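Local coordinates for ABC-type transport system, molybdenum-specific extracellular solute-binding protein (Clostridium difficile, PDB 4KD5) that probably binds molybdate or tungstate outside the cell and delivers it to the membrane part of an ABC transporter, at residues Q49-A54 against E73-S78; L8-A13 against K209-F214; F166-D171 against I192-S197; L58-G63 against E213-E218; E25-K28 against N33-L36. All blocks are in the same frame, centred on the assembly; numbering follows the deposited sequence. Where two conformers were deposited one is given.

Contact 1: residues Q49-A54 against E73-S78; sequences QIEQGA and EKLLVS
Glu51 and Glu73 reach each other because both chains keep CG beside the backbone N (chi1 -72° in Glu51, -57° in Glu73) and then run extended. They cross at about a right angle, and their carboxylate planes lie 39° apart. Glu51 OE2 comes 2.8 Å from Glu73 OE1 and 2.9 Å from Glu73 OE2, so one oxygen faces both oxygens of the other acid. Glu51 OE2 is also hydrogen-bonded to Gln47 NE2, one turn earlier in helix 43-52.

Leu75 packs beside this acid pair. Its CD1 lies 3.6 Å from Glu51 CA and 3.7 Å from Glu51 CG, and its chain crosses that of Glu51 at about a right angle. Ile50 adds a looser apolar contact, CG2 to Leu75 CB at 4.3 Å. Both segments include a helix end of Schellman type, with Gly53 and Lys74 as the residues of positive phi. The contact thus joins the end of helix 43-52 to the turn after helix 65-72. A second subunit packs here too, its Ser45 on Glu51 and its Ala42 on Glu73. With two carboxylates this close, beside buried apolar groups, one acid probably holds a proton, consistent with a raised pKa.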
# COMPACT_ATOMS: atom_id res chain seq x y z
N GLN A 49 -9.17 -20.92 12.72
CA GLN A 49 -8.08 -20.12 13.28
C GLN A 49 -8.25 -18.63 13.00
O GLN A 49 -8.06 -17.80 13.88
CB GLN A 49 -6.72 -20.60 12.74
CG GLN A 49 -6.28 -21.94 13.30
CD GLN A 49 -6.18 -21.94 14.81
OE1 GLN A 49 -5.41 -21.18 15.40
NE2 GLN A 49 -6.98 -22.79 15.46
N ILE A 50 -8.61 -18.31 11.76
CA ILE A 50 -8.90 -16.93 11.37
C ILE A 50 -10.08 -16.40 12.20
O ILE A 50 -10.10 -15.23 12.57
CB ILE A 50 -9.20 -16.84 9.86
CG1 ILE A 50 -7.97 -17.28 9.06
CG2 ILE A 50 -9.60 -15.43 9.46
CD1 ILE A 50 -8.19 -17.28 7.56
N GLU A 51 -11.03 -17.28 12.49
CA GLU A 51 -12.19 -16.91 13.31
C GLU A 51 -11.80 -16.70 14.77
O GLU A 51 -12.47 -15.96 15.49
CB GLU A 51 -13.30 -17.97 13.19
CG GLU A 51 -14.03 -17.99 11.86
CD GLU A 51 -14.92 -19.21 11.68
OE1 GLU A 51 -14.50 -20.32 12.09
OE2 GLU A 51 -16.03 -19.08 11.12
N GLN A 52 -10.73 -17.36 15.21
CA GLN A 52 -10.24 -17.22 16.58
C GLN A 52 -9.38 -15.96 16.71
O GLN A 52 -9.16 -15.46 17.82
CB GLN A 52 -9.43 -18.45 17.01
CG GLN A 52 -10.26 -19.73 17.14
CD GLN A 52 -9.41 -20.98 17.30
OE1 GLN A 52 -8.23 -20.91 17.64
NE2 GLN A 52 -10.01 -22.14 17.06
N GLY A 53 -8.90 -15.45 15.58
CA GLY A 53 -8.09 -14.25 15.58
C GLY A 53 -6.61 -14.50 15.39
O GLY A 53 -5.77 -13.69 15.77
N ALA A 54 -6.28 -15.65 14.79
CA ALA A 54 -4.90 -15.98 14.47
C ALA A 54 -4.38 -15.02 13.41
O ALA A 54 -5.04 -14.79 12.40
CB ALA A 54 -4.79 -17.41 13.98
N GLU A 73 -18.92 -13.21 8.50
CA GLU A 73 -18.47 -12.77 9.81
C GLU A 73 -17.52 -11.57 9.68
O GLU A 73 -16.93 -11.13 10.66
CB GLU A 73 -17.78 -13.92 10.55
CG GLU A 73 -18.66 -15.17 10.72
CD GLU A 73 -17.85 -16.42 11.00
OE1 GLU A 73 -16.63 -16.42 10.71
OE2 GLU A 73 -18.42 -17.41 11.52
N LYS A 74 -17.39 -11.06 8.45
CA LYS A 74 -16.60 -9.86 8.17
C LYS A 74 -15.13 -9.95 8.58
O LYS A 74 -14.54 -8.97 9.05
CB LYS A 74 -17.28 -8.62 8.77
CG LYS A 74 -18.59 -8.23 8.09
CD LYS A 74 -19.06 -6.85 8.53
CE LYS A 74 -19.98 -6.23 7.49
NZ LYS A 74 -19.33 -6.18 6.15
N LEU A 75 -14.53 -11.12 8.37
CA LEU A 75 -13.13 -11.34 8.70
C LEU A 75 -12.24 -11.20 7.47
O LEU A 75 -11.04 -11.45 7.53
CB LEU A 75 -12.95 -12.72 9.34
CG LEU A 75 -13.68 -12.95 10.67
CD1 LEU A 75 -13.55 -14.40 11.12
CD2 LEU A 75 -13.14 -12.03 11.74
N LEU A 76 -12.84 -10.77 6.36
CA LEU A 76 -12.11 -10.62 5.10
C LEU A 76 -12.15 -9.18 4.61
O LEU A 76 -13.10 -8.44 4.90
CB LEU A 76 -12.69 -11.53 4.02
CG LEU A 76 -12.65 -13.04 4.24
CD1 LEU A 76 -13.16 -13.79 3.02
CD2 LEU A 76 -11.24 -13.49 4.56
N VAL A 77 -11.12 -8.78 3.87
CA VAL A 77 -11.17 -7.57 3.07
C VAL A 77 -11.92 -7.97 1.80
O VAL A 77 -11.33 -8.53 0.87
CB VAL A 77 -9.76 -7.05 2.73
CG1 VAL A 77 -9.83 -5.71 2.03
CG2 VAL A 77 -8.92 -6.92 3.99
N SER A 78 -13.23 -7.68 1.77
CA SER A 78 -14.15 -8.20 0.76
C SER A 78 -13.73 -8.00 -0.70
O SER A 78 -13.85 -8.92 -1.52
CB SER A 78 -15.55 -7.62 0.97
OG SER A 78 -16.09 -8.03 2.21

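Contact 2: residues L8-A13 against K209-F214; sequences LNISAA and KKFEEF
Phe211 meets the strand at two places, with Leu8 at its base and Ile10 at its ring. Leu8 CD1 lies 3.9 Å from Phe211 CB, and these two side chains run antiparallel alongside each other. Ile10 comes to the far part of the ring. Its CG1 is 3.9 Å from Phe211 CE2, and its CD1 is 4.0 Å from the same ring carbon. Both aliphatic chains approach the ring at a slant. Phe211 gets there because its CG is trans to the backbone N (chi1 174°), which carries the ring from the helix toward the sheet.

The next shell closes round the ring. Tyr27, from helix 17-28, meets Phe211 in an edge-to-face stack. Leu36 of strand 34-41 and Leu58 of strand 58-60 also touch Phe211. These strands are the two neighbours of strand 6-13 in the sheet, so three adjacent strands contribute to the seat of one aromatic side chain.

Backbone bonds set the strand itself. Leu8 and Ile10 pair with strand 34-41, and Asn9 pairs with Leu58 on the other neighbour. Asn9 N is also hydrogen-bonded to Asp57 OD2. On the helix, Glu213 N bonds to Lys209 O at 3.0 Å. Farther out, Phe214 packs on Val30 of a third subunit, another copy of this protein.

Helix 205-215 is therefore held on strand 6-13 by apolar side chains. All three touching residues are buried, and the join depends on shape and hydrophobic burial rather than on polar bonds between the two segments.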
# COMPACT_ATOMS: atom_id res chain seq x y z
N LEU A 8 4.69 -11.49 5.79
CA LEU A 8 3.30 -11.88 5.54
C LEU A 8 3.05 -13.33 5.94
O LEU A 8 3.84 -14.22 5.60
CB LEU A 8 2.94 -11.68 4.06
CG LEU A 8 2.90 -10.26 3.50
CD1 LEU A 8 2.55 -10.28 2.02
CD2 LEU A 8 1.92 -9.41 4.26
N ASN A 9 1.96 -13.56 6.67
CA ASN A 9 1.54 -14.92 6.98
C ASN A 9 0.50 -15.39 5.98
O ASN A 9 -0.59 -14.82 5.90
CB ASN A 9 0.98 -14.99 8.40
CG ASN A 9 2.07 -14.99 9.46
OD1 ASN A 9 2.96 -15.84 9.44
ND2 ASN A 9 2.01 -14.04 10.38
N ILE A 10 0.84 -16.42 5.21
CA ILE A 10 -0.11 -16.99 4.27
C ILE A 10 -0.54 -18.39 4.71
O ILE A 10 0.30 -19.25 4.98
CB ILE A 10 0.45 -17.04 2.83
CG1 ILE A 10 0.56 -15.64 2.24
CG2 ILE A 10 -0.44 -17.88 1.93
CD1 ILE A 10 1.81 -14.90 2.63
N SER A 11 -1.85 -18.61 4.79
CA SER A 11 -2.39 -19.95 5.04
C SER A 11 -3.03 -20.46 3.75
O SER A 11 -3.84 -19.76 3.14
CB SER A 11 -3.41 -19.92 6.17
OG SER A 11 -4.39 -18.93 5.95
N ALA A 12 -2.64 -21.66 3.32
CA ALA A 12 -3.12 -22.22 2.06
C ALA A 12 -3.50 -23.68 2.23
O ALA A 12 -3.02 -24.34 3.14
CB ALA A 12 -2.07 -22.07 0.99
N ALA A 13 -4.34 -24.18 1.33
CA ALA A 13 -4.68 -25.59 1.33
C ALA A 13 -3.41 -26.40 1.09
O ALA A 13 -2.62 -26.05 0.21
CB ALA A 13 -5.71 -25.89 0.26
N LYS A 209 -2.26 -7.31 -0.32
CA LYS A 209 -2.91 -7.04 -1.59
C LYS A 209 -1.91 -7.10 -2.74
O LYS A 209 -2.22 -7.59 -3.83
CB LYS A 209 -3.58 -5.66 -1.58
CG LYS A 209 -4.76 -5.52 -0.63
CD LYS A 209 -5.61 -4.29 -1.00
CE LYS A 209 -6.69 -4.02 0.03
NZ LYS A 209 -7.75 -3.08 -0.45
N LYS A 210 -0.71 -6.60 -2.50
CA LYS A 210 0.34 -6.59 -3.51
C LYS A 210 0.85 -8.00 -3.81
O LYS A 210 1.15 -8.32 -4.96
CB LYS A 210 1.50 -5.68 -3.10
CG LYS A 210 1.47 -4.28 -3.70
CD LYS A 210 0.21 -3.52 -3.33
CE LYS A 210 0.22 -2.11 -3.93
NZ LYS A 210 0.31 -2.13 -5.42
N PHE A 211 0.95 -8.83 -2.79
CA PHE A 211 1.35 -10.22 -3.00
C PHE A 211 0.24 -11.01 -3.68
O PHE A 211 0.51 -11.92 -4.45
CB PHE A 211 1.76 -10.91 -1.70
CG PHE A 211 2.04 -12.38 -1.87
CD1 PHE A 211 3.09 -12.81 -2.67
CD2 PHE A 211 1.26 -13.32 -1.23
CE1 PHE A 211 3.34 -14.17 -2.84
CE2 PHE A 211 1.51 -14.68 -1.39
CZ PHE A 211 2.55 -15.10 -2.19
N GLU A 212 -1.00 -10.66 -3.39
CA GLU A 212 -2.14 -11.31 -4.03
C GLU A 212 -2.15 -11.01 -5.52
O GLU A 212 -2.46 -11.87 -6.34
CB GLU A 212 -3.46 -10.89 -3.39
CG GLU A 212 -4.67 -11.61 -3.97
CD GLU A 212 -6.00 -11.09 -3.46
OE1 GLU A 212 -6.96 -11.06 -4.25
OE2 GLU A 212 -6.09 -10.73 -2.27
N GLU A 213 -1.80 -9.78 -5.89
CA GLU A 213 -1.80 -9.42 -7.31
C GLU A 213 -0.66 -10.08 -8.08
O GLU A 213 -0.74 -10.21 -9.30
CB GLU A 213 -1.81 -7.90 -7.51
CG GLU A 213 -3.15 -7.36 -8.01
CD GLU A 213 -3.54 -7.91 -9.37
OE1 GLU A 213 -4.75 -7.90 -9.68
OE2 GLU A 213 -2.65 -8.34 -10.14
N PHE A 214 0.38 -10.51 -7.39
CA PHE A 214 1.44 -11.28 -8.04
C PHE A 214 0.89 -12.65 -8.42
O PHE A 214 1.20 -13.19 -9.48
CB PHE A 214 2.66 -11.44 -7.13
CG PHE A 214 3.68 -12.40 -7.66
CD1 PHE A 214 4.45 -12.07 -8.77
CD2 PHE A 214 3.88 -13.64 -7.06
CE1 PHE A 214 5.40 -12.96 -9.27
CE2 PHE A 214 4.82 -14.53 -7.55
CZ PHE A 214 5.58 -14.18 -8.66

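Contact 3: residues F166-D171 against I192-S197; sequences FVYFSD and ITYPVS
Tyr168 and Ile192 are the closest approach of the two backbones, yet their CA atoms are still 9.3 Å apart. Strand 164-168 ends at Tyr168, and the chain then turns through a 3-10 segment, 169-171. Asp171 N bonds to Tyr168 O at 3.1 Å, and Asp171 OD2 takes a weak bond from Tyr168 N. The partner segment lies on strand 193-198. The two strands are not neighbours: both pair with strand 82-94, so side chains must bridge the distance.

Tyr168 and Ile192 extend toward each other across this gap. Both branches of the isoleucine touch the outer part of the tyrosine. Ile192 CD1 lies 3.6 Å from Tyr168 CE1, and Ile192 CG2 lies 3.6 Å from Tyr168 OH. The CD1 methyl lies obliquely to the ring. Tyr194 brings its hydroxyl to the Tyr168 ring, with Tyr194 OH 4.2 Å from Tyr168 CE2. The CG of Tyr194 sits beside the backbone N (chi1 -58°), and this sends the ring back toward Tyr168. Tyr194 OH is hydrogen-bonded to Asn87 ND2, which fixes the hydroxyl. An edge-to-face stack with Tyr229 holds the Tyr194 ring as well.

Pro122 and Tyr126 of helix 122-133 pack on Tyr168, and Tyr126 also touches Ile192. Tyr168 is predicted to bind molybdate, as is Ala123; the side chain of Ala123 is about 4 Å from that of Tyr168. The contact thus spans the region between the two lobes of a periplasmic-binding-protein fold, where solute-binding proteins of this clan hold their ligand.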
# COMPACT_ATOMS: atom_id res chain seq x y z
N PHE A 166 -10.08 -41.31 -12.25
CA PHE A 166 -10.46 -39.90 -12.24
C PHE A 166 -9.67 -39.15 -11.18
O PHE A 166 -9.61 -39.57 -10.02
CB PHE A 166 -11.96 -39.73 -12.01
CG PHE A 166 -12.79 -39.93 -13.25
CD1 PHE A 166 -12.99 -38.88 -14.13
CD2 PHE A 166 -13.36 -41.16 -13.54
CE1 PHE A 166 -13.75 -39.04 -15.27
CE2 PHE A 166 -14.12 -41.33 -14.68
CZ PHE A 166 -14.31 -40.27 -15.55
N VAL A 167 -9.05 -38.05 -11.59
CA VAL A 167 -8.07 -37.38 -10.75
C VAL A 167 -7.93 -35.92 -11.17
O VAL A 167 -8.34 -35.56 -12.27
CB VAL A 167 -6.73 -38.15 -10.83
CG1 VAL A 167 -5.73 -37.41 -11.69
CG2 VAL A 167 -6.16 -38.42 -9.46
N TYR A 168 -7.39 -35.06 -10.30
CA TYR A 168 -7.11 -33.68 -10.69
C TYR A 168 -5.88 -33.64 -11.60
O TYR A 168 -5.00 -34.47 -11.48
CB TYR A 168 -6.87 -32.79 -9.47
CG TYR A 168 -8.10 -32.51 -8.64
CD1 TYR A 168 -9.37 -32.70 -9.16
CD2 TYR A 168 -7.99 -32.03 -7.35
CE1 TYR A 168 -10.50 -32.43 -8.40
CE2 TYR A 168 -9.10 -31.76 -6.59
CZ TYR A 168 -10.35 -31.96 -7.12
OH TYR A 168 -11.47 -31.70 -6.37
N PHE A 169 -5.82 -32.66 -12.50
CA PHE A 169 -4.66 -32.56 -13.38
C PHE A 169 -3.39 -32.31 -12.58
O PHE A 169 -2.32 -32.80 -12.93
CB PHE A 169 -4.85 -31.46 -14.42
CG PHE A 169 -3.83 -31.49 -15.52
CD1 PHE A 169 -3.73 -32.59 -16.35
CD2 PHE A 169 -2.98 -30.42 -15.72
CE1 PHE A 169 -2.79 -32.62 -17.37
CE2 PHE A 169 -2.04 -30.44 -16.73
CZ PHE A 169 -1.94 -31.55 -17.56
N SER A 170 -3.51 -31.55 -11.50
CA SER A 170 -2.37 -31.21 -10.66
C SER A 170 -1.78 -32.43 -9.95
O SER A 170 -0.63 -32.41 -9.51
CB SER A 170 -2.73 -30.13 -9.64
OG SER A 170 -3.81 -30.52 -8.82
N ASP A 171 -2.58 -33.50 -9.84
CA ASP A 171 -2.11 -34.75 -9.25
C ASP A 171 -1.33 -35.58 -10.26
O ASP A 171 -0.76 -36.62 -9.91
CB ASP A 171 -3.29 -35.56 -8.72
CG ASP A 171 -4.04 -34.86 -7.60
OD1 ASP A 171 -3.39 -34.23 -6.74
OD2 ASP A 171 -5.28 -34.95 -7.58
N ILE A 192 -14.09 -26.35 -9.85
CA ILE A 192 -13.08 -26.76 -8.87
C ILE A 192 -12.10 -25.61 -8.69
O ILE A 192 -11.03 -25.59 -9.30
CB ILE A 192 -12.33 -28.02 -9.34
CG1 ILE A 192 -13.32 -29.07 -9.88
CG2 ILE A 192 -11.49 -28.60 -8.21
CD1 ILE A 192 -12.66 -30.34 -10.38
N THR A 193 -12.45 -24.64 -7.84
CA THR A 193 -11.69 -23.40 -7.74
C THR A 193 -11.00 -23.19 -6.40
O THR A 193 -11.43 -23.72 -5.38
CB THR A 193 -12.57 -22.17 -8.03
OG1 THR A 193 -13.53 -22.01 -6.99
CG2 THR A 193 -13.28 -22.33 -9.36
N TYR A 194 -9.93 -22.41 -6.42
CA TYR A 194 -9.21 -22.05 -5.21
C TYR A 194 -9.29 -20.54 -5.01
O TYR A 194 -8.60 -19.78 -5.70
CB TYR A 194 -7.75 -22.52 -5.28
CG TYR A 194 -7.59 -24.02 -5.49
CD1 TYR A 194 -7.75 -24.58 -6.75
CD2 TYR A 194 -7.27 -24.86 -4.43
CE1 TYR A 194 -7.60 -25.95 -6.95
CE2 TYR A 194 -7.12 -26.23 -4.62
CZ TYR A 194 -7.29 -26.76 -5.88
OH TYR A 194 -7.14 -28.12 -6.08
N PRO A 195 -10.15 -20.09 -4.09
CA PRO A 195 -10.29 -18.64 -3.85
C PRO A 195 -9.19 -18.09 -2.95
O PRO A 195 -8.69 -18.82 -2.08
CB PRO A 195 -11.65 -18.54 -3.15
CG PRO A 195 -11.80 -19.85 -2.45
CD PRO A 195 -11.10 -20.88 -3.29
N VAL A 196 -8.82 -16.83 -3.17
CA VAL A 196 -7.84 -16.16 -2.33
C VAL A 196 -8.49 -14.92 -1.73
O VAL A 196 -9.39 -14.33 -2.34
CB VAL A 196 -6.57 -15.78 -3.14
CG1 VAL A 196 -6.89 -14.78 -4.23
CG2 VAL A 196 -5.47 -15.23 -2.23
N SER A 197 -8.07 -14.52 -0.54
CA SER A 197 -8.54 -13.27 0.05
C SER A 197 -7.54 -12.70 1.06
O SER A 197 -6.85 -13.46 1.74
CB SER A 197 -9.90 -13.47 0.73
OG SER A 197 -10.38 -12.25 1.25

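Contact 4: residues L58-G63 against E213-E218; sequences LFISAG and EFLLSE
Leu215 places its CD1 methyl against two side chains of strand 58-60, Leu58 and Ile60. This is a helix laid on a sheet, within one alpha-beta-alpha lobe of the solute-binding protein. Leu58 and Leu215 reach toward each other tip to tip. In Leu58, CG is swung away from the backbone N (chi1 -163°), and this brings CD2 toward the helix. Ile60, two residues on, is on the same face of the strand. Ile60 CD1 lies 4.3 Å from Leu215 CD1, a looser touch.

The backbones are well apart, with the CA atoms of Ile60 and Leu215 at 10.6 Å. Only the outer methyls bridge the gap. The strand lies between two others. Leu58 and Ile60 bond through their backbones to strand 6-13, while Phe59 and Ser61 bond to strand 193-198. Val196 of that second neighbour touches both Leu58 and Ile60. Leu84 of strand 82-94 packs on Ile60 and Leu215, so it helps to close the apolar cluster.

Helix 205-215 ends at Leu215. Ser217 then takes the N-cap position of helix 218-226, and its OG lies within reach of both Phe214 O and Lys29 O of a third subunit, another copy of this protein. At the end of 58-63, Gly63 lines the pocket that holds 2-butanol. Ala62 N is hydrogen-bonded to the hydroxyl of Ser43, a predicted molybdate-binding residue, so the chain after the strand runs close to the likely anion site. The tightest touch between the segments is methyl on methyl, Leu58 CD2 to Leu215 CD1 at 3.8 Å.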
# COMPACT_ATOMS: atom_id res chain seq x y z
N LEU A 58 -2.93 -13.48 4.37
CA LEU A 58 -3.60 -13.93 3.15
C LEU A 58 -4.07 -15.38 3.34
O LEU A 58 -3.40 -16.16 4.02
CB LEU A 58 -2.66 -13.83 1.95
CG LEU A 58 -3.28 -13.86 0.55
CD1 LEU A 58 -3.74 -12.48 0.13
CD2 LEU A 58 -2.28 -14.39 -0.45
N PHE A 59 -5.21 -15.72 2.75
CA PHE A 59 -5.74 -17.08 2.85
C PHE A 59 -6.12 -17.60 1.47
O PHE A 59 -6.86 -16.95 0.73
CB PHE A 59 -6.94 -17.09 3.80
CG PHE A 59 -7.62 -18.43 3.91
CD1 PHE A 59 -6.89 -19.61 3.95
CD2 PHE A 59 -9.00 -18.51 4.01
CE1 PHE A 59 -7.52 -20.83 4.06
CE2 PHE A 59 -9.64 -19.72 4.12
CZ PHE A 59 -8.90 -20.89 4.15
N ILE A 60 -5.59 -18.77 1.12
CA ILE A 60 -5.94 -19.45 -0.13
C ILE A 60 -6.69 -20.73 0.20
O ILE A 60 -6.14 -21.62 0.87
CB ILE A 60 -4.69 -19.78 -0.95
CG1 ILE A 60 -3.73 -18.60 -0.98
CG2 ILE A 60 -5.08 -20.19 -2.36
CD1 ILE A 60 -2.43 -18.87 -1.73
N SER A 61 -7.92 -20.85 -0.27
CA SER A 61 -8.78 -21.96 0.12
C SER A 61 -8.94 -23.00 -0.98
O SER A 61 -8.63 -22.75 -2.14
CB SER A 61 -10.15 -21.44 0.54
OG SER A 61 -10.68 -22.24 1.56
N ALA A 62 -9.45 -24.18 -0.61
CA ALA A 62 -9.71 -25.26 -1.56
C ALA A 62 -11.10 -25.12 -2.17
O ALA A 62 -11.37 -25.63 -3.26
CB ALA A 62 -9.55 -26.61 -0.89
N GLY A 63 -11.99 -24.47 -1.43
CA GLY A 63 -13.36 -24.30 -1.88
C GLY A 63 -13.94 -22.95 -1.49
O GLY A 63 -13.31 -22.18 -0.76
N GLU A 213 -1.80 -9.78 -5.89
CA GLU A 213 -1.80 -9.42 -7.31
C GLU A 213 -0.66 -10.08 -8.08
O GLU A 213 -0.74 -10.21 -9.30
CB GLU A 213 -1.81 -7.90 -7.51
CG GLU A 213 -3.15 -7.36 -8.01
CD GLU A 213 -3.54 -7.91 -9.37
OE1 GLU A 213 -4.75 -7.90 -9.68
OE2 GLU A 213 -2.65 -8.34 -10.14
N PHE A 214 0.38 -10.51 -7.39
CA PHE A 214 1.44 -11.28 -8.04
C PHE A 214 0.89 -12.65 -8.42
O PHE A 214 1.20 -13.19 -9.48
CB PHE A 214 2.66 -11.44 -7.13
CG PHE A 214 3.68 -12.40 -7.66
CD1 PHE A 214 4.45 -12.07 -8.77
CD2 PHE A 214 3.88 -13.64 -7.06
CE1 PHE A 214 5.40 -12.96 -9.27
CE2 PHE A 214 4.82 -14.53 -7.55
CZ PHE A 214 5.58 -14.18 -8.66
N LEU A 215 0.08 -13.21 -7.53
CA LEU A 215 -0.56 -14.50 -7.75
C LEU A 215 -1.52 -14.44 -8.93
O LEU A 215 -1.62 -15.38 -9.71
CB LEU A 215 -1.30 -14.94 -6.48
CG LEU A 215 -0.49 -15.04 -5.19
CD1 LEU A 215 -1.38 -15.44 -4.02
CD2 LEU A 215 0.64 -16.02 -5.35
N LEU A 216 -2.21 -13.31 -9.06
CA LEU A 216 -3.21 -13.12 -10.11
C LEU A 216 -2.57 -12.61 -11.40
O LEU A 216 -3.25 -12.41 -12.41
CB LEU A 216 -4.30 -12.16 -9.63
CG LEU A 216 -5.05 -12.56 -8.36
CD1 LEU A 216 -5.91 -11.42 -7.84
CD2 LEU A 216 -5.92 -13.78 -8.61
N SER A 217 -1.25 -12.39 -11.36
CA SER A 217 -0.53 -11.87 -12.52
C SER A 217 -0.14 -12.97 -13.50
O SER A 217 -0.16 -14.16 -13.15
CB SER A 217 0.72 -11.11 -12.08
OG SER A 217 1.75 -12.00 -11.70
N GLU A 218 0.22 -12.57 -14.72
CA GLU A 218 0.57 -13.51 -15.78
C GLU A 218 1.71 -14.45 -15.37
O GLU A 218 1.64 -15.65 -15.59
CB GLU A 218 0.90 -12.75 -17.07
CG GLU A 218 -0.25 -11.89 -17.58
CD GLU A 218 0.18 -10.89 -18.64
OE1 GLU A 218 1.27 -11.07 -19.22
OE2 GLU A 218 -0.57 -9.92 -18.88

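Contact 5: residues E25-K28 against N33-L36; sequences EEYK and NVKL
Tyr27 meets Val34 where helix 17-28 turns back into strand 34-41, the second half of a beta-alpha-beta unit that starts with strand 6-13. Apolar contacts carry most of it. Val34 comes to the edge of the tyrosine ring, with CB in the ring plane and 3.9 Å from Tyr27 CE2. Val34 CG2 is 4.1 Å from Tyr27 CE2. Leu36, also directed at the helix, brings CD1 to 4.5 Å from Tyr27 CD2, obliquely to the ring. A chi1 of -167° in Tyr27 puts CG on the far side from the backbone N and directs the ring from the helix toward the strand.

Aromatic contacts continue beyond the two segments. The Tyr27 ring also meets Phe214 of helix 205-215, with the planes at about 55°, so it lies between strand 34-41 and helix 205-215.

Polar contacts lie at the margins. The hydroxyl of Tyr27 is hydrogen-bonded to Lys210 NZ of a third subunit, so one side chain serves both the lobe interior and the assembly. Lys28 is exposed. Its chain bends at chi2 (58°) and passes alongside the start of the strand, where NZ is hydrogen-bonded to Ser32 O in the connecting turn. That bond keeps the lysine end close to the strand backbone, with Lys28 NZ lying 4.0 Å from Val34 O.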
# COMPACT_ATOMS: atom_id res chain seq x y z
N GLU A 25 10.19 -18.18 -4.08
CA GLU A 25 11.47 -17.85 -4.70
C GLU A 25 11.32 -16.83 -5.83
O GLU A 25 12.24 -16.07 -6.11
CB GLU A 25 12.18 -19.11 -5.19
CG GLU A 25 11.99 -19.43 -6.68
CD GLU A 25 13.26 -19.24 -7.49
OE1 GLU A 25 13.35 -19.78 -8.61
OE2 GLU A 25 14.18 -18.55 -7.00
N GLU A 26 10.15 -16.82 -6.47
CA GLU A 26 9.92 -15.94 -7.60
C GLU A 26 9.47 -14.55 -7.17
O GLU A 26 9.77 -13.56 -7.84
CB GLU A 26 8.88 -16.56 -8.54
CG GLU A 26 9.09 -16.25 -10.02
CD GLU A 26 10.19 -17.08 -10.64
OE1 GLU A 26 10.39 -16.98 -11.87
OE2 GLU A 26 10.86 -17.84 -9.91
N TYR A 27 8.76 -14.47 -6.05
CA TYR A 27 8.33 -13.18 -5.51
C TYR A 27 9.52 -12.47 -4.88
O TYR A 27 9.59 -11.24 -4.88
CB TYR A 27 7.22 -13.35 -4.48
CG TYR A 27 6.53 -12.05 -4.15
CD1 TYR A 27 5.78 -11.38 -5.10
CD2 TYR A 27 6.64 -11.48 -2.88
CE1 TYR A 27 5.15 -10.20 -4.81
CE2 TYR A 27 6.01 -10.29 -2.58
CZ TYR A 27 5.27 -9.65 -3.55
OH TYR A 27 4.63 -8.47 -3.28
N LYS A 28 10.43 -13.25 -4.33
CA LYS A 28 11.63 -12.71 -3.71
C LYS A 28 12.46 -11.95 -4.73
O LYS A 28 13.14 -10.98 -4.40
CB LYS A 28 12.45 -13.84 -3.06
CG LYS A 28 13.61 -13.36 -2.22
CD LYS A 28 13.14 -12.43 -1.10
CE LYS A 28 14.32 -11.79 -0.38
NZ LYS A 28 13.87 -10.89 0.71
N ASN A 33 11.84 -7.05 -0.11
CA ASN A 33 11.40 -6.56 1.19
C ASN A 33 10.35 -7.41 1.91
O ASN A 33 9.98 -7.12 3.04
CB ASN A 33 10.91 -5.12 1.08
CG ASN A 33 11.96 -4.11 1.50
OD1 ASN A 33 11.77 -3.38 2.47
ND2 ASN A 33 13.07 -4.08 0.78
N VAL A 34 9.86 -8.46 1.25
CA VAL A 34 8.83 -9.30 1.85
C VAL A 34 9.35 -10.69 2.18
O VAL A 34 9.95 -11.36 1.33
CB VAL A 34 7.59 -9.41 0.93
CG1 VAL A 34 6.54 -10.32 1.56
CG2 VAL A 34 7.01 -8.04 0.68
N LYS A 35 9.14 -11.11 3.42
CA LYS A 35 9.41 -12.48 3.84
C LYS A 35 8.08 -13.20 3.98
O LYS A 35 7.20 -12.73 4.71
CB LYS A 35 10.14 -12.50 5.18
CG LYS A 35 11.37 -11.60 5.25
CD LYS A 35 11.70 -11.24 6.69
CE LYS A 35 13.05 -10.55 6.82
NZ LYS A 35 13.35 -10.20 8.24
N LEU A 36 7.92 -14.32 3.30
CA LEU A 36 6.67 -15.07 3.35
C LEU A 36 6.77 -16.27 4.29
O LEU A 36 7.73 -17.04 4.23
CB LEU A 36 6.26 -15.54 1.95
CG LEU A 36 6.03 -14.48 0.87
CD1 LEU A 36 5.78 -15.13 -0.48
CD2 LEU A 36 4.85 -13.59 1.24

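From the N terminus, strand 6-13 opens the long loop that contact 2 closes on helix 205-215. Contacts 5, 1 and 3 are all nested inside that loop. Contact 5 comes first, a short loop tying helix 17-28 to strand 34-41. Contact 1 follows in series and joins the ends of helices 43-52 and 65-72. Contact 4 starts at strand 58-60, between the two segments of contact 1, so these two cross. Contact 3 is nested inside contact 4 as well and links strands 164-168 and 193-198 across the lobes. Contacts 2 and 4 end on the same helix and share Glu213 and Phe214. Ile50 of contact 1 packs on Phe59 of contact 4.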